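Local atomic coordinates of tissue factor pathway inhibitor 2 (PDB entry 1ZR0), a protein that inhibits trypsin, plasmin and factor VIIa/tissue factor, and factor Xa weakly, the first of its three inhibitory domains, a Kunitz domain, forming this chain. Residues Gly16-Leu21 with Gly40-Asn45. Residues are numbered along the deposited sequence; the frame is centred on the assembly and turned at random.
Sequences GPCRAL and GGCEGN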
loop_
_atom_site.group_PDB
_atom_site.type_symbol
_atom_site.label_atom_id
_atom_site.label_comp_id
_atom_site.label_asym_id
_atom_site.label_seq_id
_atom_site.Cartn_x
_atom_site.Cartn_y
_atom_site.Cartn_z
ATOM N N GLY B 16 -10.547 0.264 7.367
ATOM C CA GLY B 16 -10.748 -0.721 6.332
ATOM C C GLY B 16 -9.539 -1.664 6.222
ATOM O O GLY B 16 -8.549 -1.534 6.917
ATOM N N PRO B 17 -9.593 -2.594 5.265
ATOM C CA PRO B 17 -8.550 -3.583 5.064
ATOM C C PRO B 17 -7.364 -3.278 4.125
ATOM O O PRO B 17 -6.364 -3.985 4.195
ATOM C CB PRO B 17 -9.340 -4.708 4.454
ATOM C CG PRO B 17 -10.411 -4.053 3.672
ATOM C CD PRO B 17 -10.690 -2.775 4.311
ATOM N N CYS B 18 -7.421 -2.251 3.319
ATOM C CA CYS B 18 -6.323 -1.897 2.488
ATOM C C CYS B 18 -5.281 -1.184 3.327
ATOM O O CYS B 18 -5.536 -0.713 4.501
ATOM C CB CYS B 18 -6.777 -0.999 1.348
ATOM S SG CYS B 18 -7.549 -2.013 0.052
ATOM N N ARG B 19 -4.099 -1.181 2.774
ATOM C CA ARG B 19 -2.910 -0.864 3.559
ATOM C C ARG B 19 -2.205 0.462 3.284
ATOM O O ARG B 19 -1.013 0.606 3.463
ATOM C CB ARG B 19 -1.982 -2.066 3.627
ATOM C CG ARG B 19 -2.539 -3.103 4.511
ATOM C CD ARG B 19 -1.981 -4.519 4.331
ATOM N NE ARG B 19 -2.585 -5.455 5.336
ATOM C CZ ARG B 19 -2.096 -6.665 5.654
ATOM N NH1 ARG B 19 -1.056 -7.171 5.036
ATOM N NH2 ARG B 19 -2.719 -7.396 6.588
ATOM N N ALA B 20 -2.978 1.448 2.863
ATOM C CA ALA B 20 -2.475 2.791 2.649
ATOM C C ALA B 20 -2.666 3.640 3.901
ATOM O O ALA B 20 -3.245 3.186 4.904
ATOM C CB ALA B 20 -3.155 3.411 1.524
ATOM N N LEU B 21 -2.162 4.883 3.820
ATOM C CA LEU B 21 -2.419 5.881 4.875
ATOM C C LEU B 21 -2.912 7.145 4.227
ATOM O O LEU B 21 -2.153 8.049 3.911
ATOM C CB LEU B 21 -1.165 6.176 5.691
ATOM C CG LEU B 21 -0.712 5.052 6.628
ATOM C CD1 LEU B 21 0.794 5.360 7.109
ATOM C CD2 LEU B 21 -1.627 4.586 7.723
ATOM N N GLY B 40 -7.244 3.382 4.983
ATOM C CA GLY B 40 -6.486 2.370 4.273
ATOM C C GLY B 40 -6.719 2.299 2.780
ATOM O O GLY B 40 -5.862 1.783 2.118
ATOM N N GLY B 41 -7.755 2.945 2.224
ATOM C CA GLY B 41 -7.943 3.008 0.824
ATOM C C GLY B 41 -9.088 2.245 0.192
ATOM O O GLY B 41 -9.443 2.537 -0.957
ATOM N N CYS B 42 -9.733 1.377 0.945
ATOM C CA CYS B 42 -10.924 0.673 0.445
ATOM C C CYS B 42 -11.885 0.284 1.547
ATOM O O CYS B 42 -11.562 0.305 2.763
ATOM C CB CYS B 42 -10.490 -0.538 -0.351
ATOM S SG CYS B 42 -9.883 -1.807 0.702
ATOM N N GLU B 43 -13.148 0.050 1.157
ATOM C CA GLU B 43 -14.176 -0.365 2.079
ATOM C C GLU B 43 -14.304 0.684 3.190
ATOM O O GLU B 43 -14.372 1.864 2.907
ATOM C CB GLU B 43 -13.944 -1.762 2.625
ATOM C CG GLU B 43 -13.658 -2.787 1.573
ATOM C CD GLU B 43 -13.587 -4.238 2.055
ATOM O OE1 GLU B 43 -13.851 -4.565 3.256
ATOM O OE2 GLU B 43 -13.230 -5.084 1.176
ATOM N N GLY B 44 -14.352 0.264 4.432
ATOM C CA GLY B 44 -14.702 1.166 5.526
ATOM C C GLY B 44 -16.179 1.473 5.579
ATOM O O GLY B 44 -17.016 0.568 5.289
ATOM N N ASN B 45 -16.490 2.686 6.003
ATOM C CA ASN B 45 -17.869 3.132 6.081
ATOM C C ASN B 45 -18.086 4.535 5.630
ATOM O O ASN B 45 -17.157 5.234 5.150
ATOM C CB ASN B 45 -18.379 2.847 7.517
ATOM C CG ASN B 45 -17.769 3.666 8.519
ATOM O OD1 ASN B 45 -17.520 4.882 8.325
ATOM N ND2 ASN B 45 -17.583 3.087 9.698
HETATM O O HOH W 1 -8.981 0.152 3.721
#
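C18 and C42 show how a disulfide can brace a protease-binding loop against its neighbour. Their sulfurs, C18 SG and C42 SG, lie 2.4 Å apart, with a torsion of 98° about the bond. Opposite chi1 turns, -79° at C18 and 73° at C42, bring the two sulfurs together across the gap between the loops. Beside the bridge, A20 N donates to G40 O at 3.0 Å, and a water accepts from both C18 N and C42 N. With this backbone, position 40 has no room for a CB, which would run into C18 O. This is the binding-loop end of the Kunitz (BPTI) fold, where the probable reactive bond R19-A20 follows the bridged cysteine. The CB of R19 points away from 40-45, and R19 NH2 meets an acidic side chain of the other protein's chain in a salt bridge. Next to the disulfide, the P17 ring crosses the extended E43 side chain at about a right angle. P17 CG makes van der Waals contact with the carboxylate oxygen E43 OE1 at 3.5 Å. The same P17 CG packs against C42 SG at 3.8 Å, an apolar contact. A glycine in place of P17 would probably uncover this side of the disulfide and leave E43 freer to swing.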